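Local coordinates for protein putative glycoside hydrolase (Bacteroides thetaiotaomicron VPI-5482, PDB 3HBZ) that binds calcium and is a putative glycoside hydrolase that may take part in carbohydrate metabolism, though its reaction and substrate are not established, at residues A[245-250]-A[298-303]; A[259-264]-A[269-274]; A[133-138]-A[191-196]. All blocks are in the same frame, centred on the assembly; numbering follows the deposited sequence.

Contact 1. Residues A[245-250]-A[298-303]; sequences MYETSE and KEKLTA
E247 and K300 form a salt bridge between the end of a strand and a short helix. NZ of K300 donates to OE2 of E247 at 2.6 Å. It comes in on the syn side of the carboxylate, 20° out of its plane. OE1 of E247 stays further away, 3.6 Å from NZ of K300, so one oxygen takes the bond. Both side chains are stretched out to meet. E247 has CG anti to the backbone N (chi1 -177°), and K300 runs extended beyond CG. CD of K300 also lies 3.4 Å from OE2 of E247, so the end of the lysine chain runs close to the carboxylate. With an alanine here instead of E247, the ammonium of K300 would probably lose this charge partner, and its long chain would be less fixed. Deeper in, the contact turns apolar. The selenomethionine M245 sends its CE against CD1 of L301. The two side chains cross at about a right angle, and the 3.5 Å between CE and CD1 is tight for two carbons. Both residues are buried. M245 also touches I296, and L301 touches I209. The helix 298-303 thus lies against the end of strand 240-247. That strand pairs with 266-271 and with 306-313, and Y306 of the latter touches M245, E247 and K300.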
HETATM    1  N   MSE A 245      -6.127 -13.719   0.288  1.00 27.58           N
HETATM    2  CA  MSE A 245      -5.003 -14.524   0.734  1.00 25.64           C
HETATM    3  C   MSE A 245      -4.575 -15.335  -0.485  1.00 26.16           C
HETATM    4  O   MSE A 245      -5.420 -15.963  -1.166  1.00 24.77           O
HETATM    5  CB  MSE A 245      -5.420 -15.466   1.819  1.00 24.19           C
HETATM    6  CG  MSE A 245      -4.241 -16.112   2.510  1.00 31.78           C
HETATM    7 SE   MSE A 245      -4.855 -17.382   3.755  0.75 34.05          SE
HETATM    8  CE  MSE A 245      -3.144 -17.711   4.674  1.00 38.50           C
ATOM      9  N   TYR A 246      -3.284 -15.291  -0.782  1.00 22.76           N
ATOM     10  CA  TYR A 246      -2.715 -16.075  -1.866  1.00 25.39           C
ATOM     11  C   TYR A 246      -1.339 -16.624  -1.525  1.00 25.35           C
ATOM     12  O   TYR A 246      -0.604 -16.074  -0.711  1.00 26.92           O
ATOM     13  CB  TYR A 246      -2.621 -15.217  -3.151  1.00 27.17           C
ATOM     14  CG  TYR A 246      -1.752 -13.990  -3.002  1.00 24.81           C
ATOM     15  CD1 TYR A 246      -2.245 -12.808  -2.461  1.00 24.17           C
ATOM     16  CD2 TYR A 246      -0.401 -14.015  -3.376  1.00 24.54           C
ATOM     17  CE1 TYR A 246      -1.434 -11.655  -2.348  1.00 24.86           C
ATOM     18  CE2 TYR A 246       0.425 -12.867  -3.233  1.00 26.80           C
ATOM     19  CZ  TYR A 246      -0.084 -11.708  -2.739  1.00 27.15           C
ATOM     20  OH  TYR A 246       0.784 -10.630  -2.571  1.00 23.77           O
ATOM     21  N   GLU A 247      -0.996 -17.710  -2.194  1.00 24.33           N
ATOM     22  CA  GLU A 247       0.292 -18.320  -2.078  1.00 24.40           C
ATOM     23  C   GLU A 247       1.319 -17.624  -3.010  1.00 25.79           C
ATOM     24  O   GLU A 247       1.057 -17.424  -4.195  1.00 26.80           O
ATOM     25  CB  GLU A 247       0.178 -19.789  -2.481  1.00 21.96           C
ATOM     26  CG  GLU A 247       1.509 -20.516  -2.310  1.00 25.41           C
ATOM     27  CD  GLU A 247       1.404 -22.026  -2.546  1.00 27.07           C
ATOM     28  OE1 GLU A 247       0.273 -22.528  -2.689  1.00 27.17           O
ATOM     29  OE2 GLU A 247       2.470 -22.690  -2.551  1.00 27.28           O
ATOM     30  N   THR A 248       2.478 -17.267  -2.457  1.00 24.69           N
ATOM     31  CA  THR A 248       3.536 -16.643  -3.229  1.00 25.12           C
ATOM     32  C   THR A 248       4.431 -17.715  -3.843  1.00 27.98           C
ATOM     33  O   THR A 248       4.388 -18.862  -3.456  1.00 27.68           O
ATOM     34  CB  THR A 248       4.379 -15.692  -2.369  1.00 25.17           C
ATOM     35  OG1 THR A 248       4.885 -16.397  -1.249  1.00 26.57           O
ATOM     36  CG2 THR A 248       3.544 -14.514  -1.869  1.00 22.20           C
ATOM     37  N   SER A 249       5.190 -17.332  -4.857  1.00 31.91           N
ATOM     38  CA  SER A 249       6.202 -18.196  -5.438  1.00 31.62           C
ATOM     39  C   SER A 249       7.209 -17.300  -6.127  1.00 32.56           C
ATOM     40  O   SER A 249       7.058 -16.084  -6.146  1.00 32.58           O
ATOM     41  CB  SER A 249       5.572 -19.100  -6.490  1.00 31.54           C
ATOM     42  OG  SER A 249       5.035 -18.277  -7.521  1.00 29.91           O
ATOM     43  N   GLU A 250       8.210 -17.924  -6.729  1.00 34.51           N
ATOM     44  CA  GLU A 250       9.199 -17.229  -7.508  1.00 36.75           C
ATOM     45  C   GLU A 250       8.532 -16.423  -8.609  1.00 35.06           C
ATOM     46  O   GLU A 250       8.858 -15.259  -8.780  1.00 33.09           O
ATOM     47  CB  GLU A 250      10.231 -18.230  -8.090  1.00 40.11           C
ATOM     48  CG  GLU A 250      11.570 -17.573  -8.430  1.00 50.94           C
ATOM     49  CD  GLU A 250      12.537 -18.508  -9.177  1.00 57.07           C
ATOM     50  OE1 GLU A 250      12.378 -19.748  -9.082  1.00 62.51           O
ATOM     51  OE2 GLU A 250      13.447 -17.984  -9.864  1.00 62.64           O
ATOM     52  N   LYS A 298      -0.478 -26.073   6.251  1.00 32.62           N
ATOM     53  CA  LYS A 298       0.059 -25.689   7.570  1.00 32.03           C
ATOM     54  C   LYS A 298       1.519 -25.309   7.516  1.00 29.86           C
ATOM     55  O   LYS A 298       1.909 -24.256   8.023  1.00 30.92           O
ATOM     56  CB  LYS A 298      -0.122 -26.824   8.604  1.00 31.40           C
ATOM     57  N   GLU A 299       2.322 -26.164   6.903  1.00 27.69           N
ATOM     58  CA  GLU A 299       3.755 -25.927   6.789  1.00 27.04           C
ATOM     59  C   GLU A 299       4.085 -24.702   5.897  1.00 28.43           C
ATOM     60  O   GLU A 299       4.996 -23.944   6.221  1.00 24.57           O
ATOM     61  CB  GLU A 299       4.488 -27.171   6.288  1.00 28.21           C
ATOM     62  CG  GLU A 299       4.443 -28.377   7.287  1.00 32.51           C
ATOM     63  N   LYS A 300       3.358 -24.505   4.792  1.00 27.52           N
ATOM     64  CA  LYS A 300       3.569 -23.295   3.985  1.00 28.75           C
ATOM     65  C   LYS A 300       3.212 -22.078   4.821  1.00 24.58           C
ATOM     66  O   LYS A 300       3.903 -21.060   4.783  1.00 27.46           O
ATOM     67  CB  LYS A 300       2.756 -23.361   2.688  1.00 30.13           C
ATOM     68  CG  LYS A 300       3.294 -24.425   1.684  1.00 36.01           C
ATOM     69  CD  LYS A 300       2.510 -24.396   0.358  1.00 40.20           C
ATOM     70  CE  LYS A 300       2.975 -25.495  -0.595  1.00 40.90           C
ATOM     71  NZ  LYS A 300       2.460 -25.246  -1.958  1.00 42.01           N
ATOM     72  N   LEU A 301       2.131 -22.188   5.588  1.00 25.26           N
ATOM     73  CA  LEU A 301       1.651 -21.070   6.395  1.00 25.09           C
ATOM     74  C   LEU A 301       2.709 -20.620   7.407  1.00 27.48           C
ATOM     75  O   LEU A 301       3.067 -19.438   7.464  1.00 27.88           O
ATOM     76  CB  LEU A 301       0.391 -21.458   7.126  1.00 23.71           C
ATOM     77  CG  LEU A 301      -0.390 -20.366   7.861  1.00 24.19           C
ATOM     78  CD1 LEU A 301      -0.913 -19.317   6.840  1.00 22.81           C
ATOM     79  CD2 LEU A 301      -1.529 -21.014   8.676  1.00 22.61           C
ATOM     80  N   THR A 302       3.228 -21.574   8.175  1.00 28.31           N
ATOM     81  CA  THR A 302       4.204 -21.274   9.209  1.00 27.96           C
ATOM     82  C   THR A 302       5.506 -20.765   8.563  1.00 28.08           C
ATOM     83  O   THR A 302       6.174 -19.917   9.144  1.00 26.73           O
ATOM     84  CB  THR A 302       4.443 -22.491  10.159  1.00 29.49           C
ATOM     85  OG1 THR A 302       4.785 -23.621   9.369  1.00 40.18           O
ATOM     86  CG2 THR A 302       3.177 -22.825  10.997  1.00 25.78           C
ATOM     87  N   ALA A 303       5.840 -21.253   7.362  1.00 26.68           N
ATOM     88  CA  ALA A 303       7.016 -20.785   6.632  1.00 27.54           C
ATOM     89  C   ALA A 303       6.848 -19.406   5.980  1.00 28.72           C
ATOM     90  O   ALA A 303       7.818 -18.866   5.451  1.00 28.62           O
ATOM     91  CB  ALA A 303       7.457 -21.812   5.582  1.00 26.51           C
TER

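Contact 2. Residues A[259-264]-A[269-274]; sequences NAFTSP and IARIDD. With PEG (di(hydroxyethyl)ether), chain T.
The guanidinium of R271 lies flat on the ring of F261, and this stack is the close part of the contact. The two planes are 23° apart and the centres 4.3 Å. CZ of F261 sits over the middle of the guanidinium, 3.7 Å from NE of R271. Seen from the ring, the cation-pi contact is off-centre, with CZ of R271 34° off the normal. With CG turned opposite its backbone N (chi1 -169°), R271 runs out straight as far as NE, which brings the flat group to the phenyl. I269 meets the same ring differently: its CG2 comes to the edge, 4.2 Å from CE1 of F261. The outer side is looser. A di(hydroxyethyl)ether molecule, probably from the crystallisation liquor, lies there with O1 near the plane of the guanidinium. Its bond from NH1 of R271 to O1 is weak, at 3.4 Å. The stronger polar partner of R271 is D240, which makes a salt bridge with NH2. The ring of F261 also meets that of Y242. The contact is surface packing, a loop aromatic stacked against a strand arginine, where the loop between antiparallel strands 240-247 and 266-271 folds back over the second strand.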
ATOM      1  N   ASN A 259      -5.073  -8.929 -11.258  1.00 26.85           N
ATOM      2  CA  ASN A 259      -5.361 -10.322 -10.899  1.00 24.40           C
ATOM      3  C   ASN A 259      -5.737 -10.597  -9.457  1.00 25.58           C
ATOM      4  O   ASN A 259      -5.704 -11.763  -8.987  1.00 25.78           O
ATOM      5  CB  ASN A 259      -4.177 -11.199 -11.300  1.00 24.47           C
ATOM      6  CG  ASN A 259      -2.913 -10.830 -10.581  1.00 24.82           C
ATOM      7  OD1 ASN A 259      -2.916 -10.045  -9.637  1.00 29.58           O
ATOM      8  ND2 ASN A 259      -1.808 -11.348 -11.059  1.00 25.90           N
ATOM      9  N   ALA A 260      -6.123  -9.549  -8.768  1.00 24.21           N
ATOM     10  CA  ALA A 260      -6.519  -9.636  -7.362  1.00 27.86           C
ATOM     11  C   ALA A 260      -7.603 -10.689  -7.105  1.00 28.66           C
ATOM     12  O   ALA A 260      -7.609 -11.361  -6.043  1.00 30.30           O
ATOM     13  CB  ALA A 260      -7.002  -8.250  -6.880  1.00 25.07           C
ATOM     14  N   PHE A 261      -8.548 -10.822  -8.047  1.00 28.55           N
ATOM     15  CA  PHE A 261      -9.667 -11.752  -7.849  1.00 28.67           C
ATOM     16  C   PHE A 261      -9.586 -12.977  -8.744  1.00 30.82           C
ATOM     17  O   PHE A 261     -10.443 -13.824  -8.675  1.00 32.72           O
ATOM     18  CB  PHE A 261     -11.021 -11.051  -8.089  1.00 29.12           C
ATOM     19  CG  PHE A 261     -11.294  -9.910  -7.139  1.00 27.07           C
ATOM     20  CD1 PHE A 261     -11.314 -10.139  -5.770  1.00 32.90           C
ATOM     21  CD2 PHE A 261     -11.510  -8.624  -7.613  1.00 29.88           C
ATOM     22  CE1 PHE A 261     -11.586  -9.109  -4.874  1.00 34.41           C
ATOM     23  CE2 PHE A 261     -11.769  -7.577  -6.746  1.00 28.47           C
ATOM     24  CZ  PHE A 261     -11.794  -7.825  -5.345  1.00 30.89           C
ATOM     25  N   THR A 262      -8.569 -13.076  -9.585  1.00 28.20           N
ATOM     26  CA  THR A 262      -8.554 -14.147 -10.575  1.00 28.65           C
ATOM     27  C   THR A 262      -7.281 -14.984 -10.564  1.00 27.82           C
ATOM     28  O   THR A 262      -7.245 -15.985 -11.226  1.00 31.04           O
ATOM     29  CB  THR A 262      -8.711 -13.563 -11.996  1.00 27.72           C
ATOM     30  OG1 THR A 262      -7.654 -12.617 -12.218  1.00 31.78           O
ATOM     31  CG2 THR A 262     -10.110 -12.883 -12.182  1.00 28.51           C
ATOM     32  N   SER A 263      -6.212 -14.572  -9.876  1.00 24.87           N
ATOM     33  CA  SER A 263      -4.976 -15.353  -9.909  1.00 25.23           C
ATOM     34  C   SER A 263      -5.182 -16.785  -9.437  1.00 24.89           C
ATOM     35  O   SER A 263      -5.796 -17.003  -8.420  1.00 22.89           O
ATOM     36  CB  SER A 263      -3.913 -14.735  -9.008  1.00 27.50           C
ATOM     37  OG  SER A 263      -2.791 -15.617  -8.919  1.00 25.81           O
ATOM     38  N   PRO A 264      -4.630 -17.766 -10.154  1.00 27.31           N
ATOM     39  CA  PRO A 264      -4.767 -19.149  -9.658  1.00 26.86           C
ATOM     40  C   PRO A 264      -4.055 -19.357  -8.318  1.00 27.60           C
ATOM     41  O   PRO A 264      -4.279 -20.358  -7.670  1.00 24.70           O
ATOM     42  CB  PRO A 264      -4.110 -20.020 -10.750  1.00 29.89           C
ATOM     43  CG  PRO A 264      -3.706 -19.108 -11.844  1.00 26.10           C
ATOM     44  CD  PRO A 264      -3.956 -17.668 -11.467  1.00 24.49           C
ATOM     45  N   ILE A 269     -10.884 -15.326  -0.355  1.00 22.70           N
ATOM     46  CA  ILE A 269     -11.350 -13.970  -0.598  1.00 24.61           C
ATOM     47  C   ILE A 269     -12.476 -13.573   0.351  1.00 26.07           C
ATOM     48  O   ILE A 269     -13.412 -14.341   0.535  1.00 26.70           O
ATOM     49  CB  ILE A 269     -11.893 -13.823  -1.993  1.00 23.94           C
ATOM     50  CG1 ILE A 269     -10.827 -14.257  -3.001  1.00 23.68           C
ATOM     51  CG2 ILE A 269     -12.283 -12.350  -2.225  1.00 24.09           C
ATOM     52  CD1 ILE A 269     -11.297 -14.199  -4.509  1.00 19.87           C
ATOM     53  N   ALA A 270     -12.372 -12.392   0.962  1.00 26.16           N
ATOM     54  CA  ALA A 270     -13.481 -11.759   1.706  1.00 22.16           C
ATOM     55  C   ALA A 270     -13.864 -10.475   0.938  1.00 24.36           C
ATOM     56  O   ALA A 270     -12.989  -9.780   0.393  1.00 27.63           O
ATOM     57  CB  ALA A 270     -13.037 -11.421   3.115  1.00 22.37           C
ATOM     58  N   ARG A 271     -15.155 -10.182   0.817  1.00 25.76           N
ATOM     59  CA  ARG A 271     -15.599  -8.997   0.033  1.00 22.60           C
ATOM     60  C   ARG A 271     -16.994  -8.546   0.422  1.00 26.12           C
ATOM     61  O   ARG A 271     -17.909  -9.360   0.573  1.00 24.50           O
ATOM     62  CB  ARG A 271     -15.604  -9.316  -1.445  1.00 26.08           C
ATOM     63  CG  ARG A 271     -15.781  -8.121  -2.324  1.00 22.91           C
ATOM     64  CD  ARG A 271     -15.534  -8.488  -3.757  1.00 29.39           C
ATOM     65  NE  ARG A 271     -15.401  -7.291  -4.578  1.00 25.27           N
ATOM     66  CZ  ARG A 271     -15.519  -7.258  -5.899  1.00 36.14           C
ATOM     67  NH1 ARG A 271     -15.763  -8.357  -6.594  1.00 34.07           N
ATOM     68  NH2 ARG A 271     -15.357  -6.108  -6.531  1.00 32.79           N
ATOM     69  N   ILE A 272     -17.165  -7.240   0.582  1.00 25.99           N
ATOM     70  CA  ILE A 272     -18.470  -6.699   0.964  1.00 26.55           C
ATOM     71  C   ILE A 272     -19.462  -6.971  -0.180  1.00 24.60           C
ATOM     72  O   ILE A 272     -19.135  -6.786  -1.362  1.00 24.08           O
ATOM     73  CB  ILE A 272     -18.380  -5.178   1.326  1.00 24.80           C
ATOM     74  CG1 ILE A 272     -19.670  -4.721   2.055  1.00 28.51           C
ATOM     75  CG2 ILE A 272     -18.056  -4.342   0.064  1.00 22.14           C
ATOM     76  CD1 ILE A 272     -19.477  -3.460   3.038  1.00 21.92           C
ATOM     77  N   ASP A 273     -20.664  -7.408   0.185  1.00 24.43           N
ATOM     78  CA  ASP A 273     -21.740  -7.624  -0.785  1.00 25.65           C
ATOM     79  C   ASP A 273     -23.003  -6.804  -0.510  1.00 24.19           C
ATOM     80  O   ASP A 273     -23.953  -6.913  -1.269  1.00 26.33           O
ATOM     81  CB  ASP A 273     -22.124  -9.121  -0.870  1.00 24.87           C
ATOM     82  CG  ASP A 273     -22.753  -9.657   0.429  1.00 31.88           C
ATOM     83  OD1 ASP A 273     -22.814  -8.929   1.466  1.00 38.99           O
ATOM     84  OD2 ASP A 273     -23.201 -10.817   0.427  1.00 43.83           O
ATOM     85  N   ASP A 274     -23.043  -6.006   0.556  1.00 24.61           N
ATOM     86  CA  ASP A 274     -24.240  -5.199   0.866  1.00 25.08           C
ATOM     87  C   ASP A 274     -23.866  -3.750   1.186  1.00 24.81           C
ATOM     88  O   ASP A 274     -24.534  -3.109   1.974  1.00 22.44           O
ATOM     89  CB  ASP A 274     -25.029  -5.836   2.021  1.00 26.11           C
ATOM     90  CG  ASP A 274     -24.230  -5.892   3.322  1.00 30.31           C
ATOM     91  OD1 ASP A 274     -23.066  -5.439   3.347  1.00 30.20           O
ATOM     92  OD2 ASP A 274     -24.789  -6.333   4.346  1.00 30.95           O
TER
HETATM   93  C1  PEG T  19     -14.990 -11.961  -6.239  1.00 79.80           C
HETATM   94  O1  PEG T  19     -16.276 -11.557  -5.704  1.00 75.94           O
HETATM   95  C2  PEG T  19     -15.029 -12.321  -7.735  1.00 85.45           C
HETATM   96  O2  PEG T  19     -14.299 -13.534  -8.000  1.00 87.34           O
HETATM   97  C3  PEG T  19     -14.353 -13.972  -9.370  1.00 83.66           C

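Contact 3. Residues A[133-138]-A[191-196]; sequences YAMTGV and NAMSNP
An ST turn at the C-terminal end of helix 130-134 packs against the loop ahead of helix 196-199. Three side-chain contacts join them, and two selenomethionines carry most of the surface. M135 and M193 lie alongside one another, running opposite ways. SE of M193 lies 4.0 Å from CB of M135, near the root of that side chain, and 4.1 Å from CE of M135. M135 in turn passes M193 and sets its own SE against CB of A192, 3.9 Å away. The chain of M135 is bent at its last torsion (chi3 64°), which folds CE back toward SE of M193. M193 is bent there as well, and its CE meets CG2 of T136 at 3.7 Å. The selenomethionine chain meets the threonine crosswise.

T136 is the residue that makes the ST turn. Its OG1 accepts from the backbone N of V138, with a nearly straight N-H...O angle of 165°. The same hydroxyl gives its proton to O of Y133, at 2.6 Å and in the carbonyl plane. O of Y133 also accepts from the backbone N of T136, so two donors from one residue hold it. OG1 stands between the backbone N and the carbonyl carbon of T136 (chi1 66°), and that torsion leaves CG2 beside the backbone N, where CE of M193 reaches it. OG1 also sits over the centre of one face of the Y133 ring. A type I turn from A134 to G137 carries the chain through this bend, and G137 has positive phi. On the other side, O of N191 takes the backbone N of both S194 and N195, which curls the loop behind A192 and M193. The hydroxyl of Y133 is bonded to O of S165, in strand 158-165.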
ATOM      1  N   TYR A 133      -1.007  10.132  -7.709  1.00 21.15           N
ATOM      2  CA  TYR A 133      -1.784  11.370  -7.822  1.00 23.35           C
ATOM      3  C   TYR A 133      -0.937  12.655  -7.865  1.00 22.79           C
ATOM      4  O   TYR A 133      -1.292  13.642  -8.536  1.00 23.92           O
ATOM      5  CB  TYR A 133      -2.844  11.457  -6.718  1.00 19.99           C
ATOM      6  CG  TYR A 133      -3.928  12.522  -6.979  1.00 20.84           C
ATOM      7  CD1 TYR A 133      -4.875  12.331  -7.949  1.00 20.79           C
ATOM      8  CD2 TYR A 133      -4.007  13.671  -6.215  1.00 22.49           C
ATOM      9  CE1 TYR A 133      -5.880  13.314  -8.230  1.00 24.70           C
ATOM     10  CE2 TYR A 133      -5.021  14.633  -6.430  1.00 21.24           C
ATOM     11  CZ  TYR A 133      -5.940  14.460  -7.451  1.00 24.10           C
ATOM     12  OH  TYR A 133      -6.906  15.419  -7.695  1.00 21.64           O
ATOM     13  N   ALA A 134       0.153  12.655  -7.121  1.00 23.99           N
ATOM     14  CA  ALA A 134       1.083  13.780  -7.114  1.00 22.19           C
ATOM     15  C   ALA A 134       1.569  14.111  -8.519  1.00 23.32           C
ATOM     16  O   ALA A 134       1.804  15.286  -8.853  1.00 26.10           O
ATOM     17  CB  ALA A 134       2.301  13.470  -6.182  1.00 23.22           C
HETATM   18  N   MSE A 135       1.660  13.077  -9.357  1.00 22.92           N
HETATM   19  CA  MSE A 135       2.146  13.220 -10.722  1.00 24.93           C
HETATM   20  C   MSE A 135       1.153  13.918 -11.642  1.00 25.49           C
HETATM   21  O   MSE A 135       1.556  14.353 -12.704  1.00 26.98           O
HETATM   22  CB  MSE A 135       2.550  11.855 -11.325  1.00 22.28           C
HETATM   23  CG  MSE A 135       3.730  11.229 -10.626  1.00 25.34           C
HETATM   24 SE   MSE A 135       4.032   9.416 -11.320  0.75 23.65          SE
HETATM   25  CE  MSE A 135       4.478   9.801 -13.117  1.00 26.73           C
ATOM     26  N   THR A 136      -0.105  14.088 -11.215  1.00 24.99           N
ATOM     27  CA  THR A 136      -1.122  14.801 -12.036  1.00 23.06           C
ATOM     28  C   THR A 136      -0.959  16.303 -11.943  1.00 23.93           C
ATOM     29  O   THR A 136      -1.588  17.050 -12.697  1.00 23.97           O
ATOM     30  CB  THR A 136      -2.547  14.506 -11.548  1.00 24.99           C
ATOM     31  OG1 THR A 136      -2.716  15.060 -10.236  1.00 24.11           O
ATOM     32  CG2 THR A 136      -2.830  12.960 -11.526  1.00 22.20           C
ATOM     33  N   GLY A 137      -0.194  16.750 -10.943  1.00 25.00           N
ATOM     34  CA  GLY A 137      -0.029  18.183 -10.681  1.00 24.61           C
ATOM     35  C   GLY A 137      -1.195  18.855  -9.960  1.00 24.30           C
ATOM     36  O   GLY A 137      -1.154  20.069  -9.740  1.00 23.52           O
ATOM     37  N   VAL A 138      -2.249  18.101  -9.623  1.00 24.19           N
ATOM     38  CA  VAL A 138      -3.454  18.719  -9.029  1.00 22.51           C
ATOM     39  C   VAL A 138      -3.351  19.093  -7.523  1.00 23.98           C
ATOM     40  O   VAL A 138      -3.735  20.166  -7.169  1.00 21.07           O
ATOM     41  CB  VAL A 138      -4.690  17.825  -9.223  1.00 26.50           C
ATOM     42  CG1 VAL A 138      -5.946  18.416  -8.454  1.00 18.54           C
ATOM     43  CG2 VAL A 138      -4.947  17.573 -10.771  1.00 24.36           C
ATOM     44  N   ASN A 191       5.187   2.454 -12.327  1.00 30.00           N
ATOM     45  CA  ASN A 191       4.048   2.083 -13.157  1.00 28.24           C
ATOM     46  C   ASN A 191       2.813   3.008 -13.072  1.00 25.31           C
ATOM     47  O   ASN A 191       1.767   2.739 -13.667  1.00 28.51           O
ATOM     48  CB  ASN A 191       3.637   0.657 -12.802  1.00 32.06           C
ATOM     49  CG  ASN A 191       4.391  -0.390 -13.632  1.00 36.88           C
ATOM     50  OD1 ASN A 191       4.588  -0.228 -14.833  1.00 44.39           O
ATOM     51  ND2 ASN A 191       4.753  -1.476 -13.002  1.00 55.02           N
ATOM     52  N   ALA A 192       2.912   4.072 -12.279  1.00 26.02           N
ATOM     53  CA  ALA A 192       1.736   4.817 -11.871  1.00 23.20           C
ATOM     54  C   ALA A 192       0.912   5.333 -13.053  1.00 27.30           C
ATOM     55  O   ALA A 192      -0.304   5.377 -13.002  1.00 29.90           O
ATOM     56  CB  ALA A 192       2.138   6.008 -10.984  1.00 22.33           C
HETATM   57  N   MSE A 193       1.589   5.730 -14.117  1.00 26.69           N
HETATM   58  CA  MSE A 193       0.922   6.304 -15.248  1.00 28.91           C
HETATM   59  C   MSE A 193       1.281   5.596 -16.546  1.00 34.61           C
HETATM   60  O   MSE A 193       1.217   6.194 -17.597  1.00 42.16           O
HETATM   61  CB  MSE A 193       1.296   7.787 -15.305  1.00 29.06           C
HETATM   62  CG  MSE A 193       0.576   8.565 -14.296  1.00 28.17           C
HETATM   63 SE   MSE A 193       0.687  10.470 -14.627  0.75 28.87          SE
HETATM   64  CE  MSE A 193      -0.985  10.961 -14.084  1.00 35.96           C
ATOM     65  N   SER A 194       1.722   4.352 -16.471  1.00 35.28           N
ATOM     66  CA  SER A 194       2.061   3.568 -17.677  1.00 31.86           C
ATOM     67  C   SER A 194       1.305   2.271 -17.589  1.00 31.57           C
ATOM     68  O   SER A 194       0.699   1.893 -18.530  1.00 32.13           O
ATOM     69  CB  SER A 194       3.573   3.328 -17.765  1.00 31.60           C
ATOM     70  OG  SER A 194       4.031   2.835 -16.535  1.00 41.88           O
ATOM     71  N   ASN A 195       1.277   1.632 -16.404  1.00 31.83           N
ATOM     72  CA  ASN A 195       0.468   0.420 -16.154  1.00 29.46           C
ATOM     73  C   ASN A 195      -0.145   0.498 -14.729  1.00 26.44           C
ATOM     74  O   ASN A 195       0.320  -0.186 -13.826  1.00 28.87           O
ATOM     75  CB  ASN A 195       1.355  -0.839 -16.225  1.00 30.68           C
ATOM     76  CG  ASN A 195       1.770  -1.208 -17.646  1.00 41.59           C
ATOM     77  OD1 ASN A 195       0.994  -1.792 -18.376  1.00 54.57           O
ATOM     78  ND2 ASN A 195       3.015  -0.920 -18.008  1.00 33.43           N
ATOM     79  N   PRO A 196      -1.143   1.373 -14.507  1.00 26.37           N
ATOM     80  CA  PRO A 196      -1.539   1.696 -13.131  1.00 28.64           C
ATOM     81  C   PRO A 196      -2.040   0.497 -12.325  1.00 27.93           C
ATOM     82  O   PRO A 196      -1.890   0.445 -11.092  1.00 29.30           O
ATOM     83  CB  PRO A 196      -2.633   2.755 -13.309  1.00 29.68           C
ATOM     84  CG  PRO A 196      -3.071   2.642 -14.717  1.00 32.04           C
ATOM     85  CD  PRO A 196      -1.820   2.236 -15.479  1.00 30.31           C
TER

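Overall arrangement
Contact 1 uses the end of strand 240-247, and contact 2 uses strand 266-271, its antiparallel neighbour. Contact 2 is nested in the chain between the two segments of contact 1. Their centres are 18 Å apart, and they do not touch. Contact 1 is partly buried and joins a charged pair to an apolar one. Contact 2 is a surface contact, where the charge of an arginine rests on an aromatic face. Contact 3 closes earlier in the chain and lies across the chain's centre from contact 1, about 32 Å between centres. It is partly buried too, but it joins turns and loops through apolar side chains. All three lie away from the metal sites.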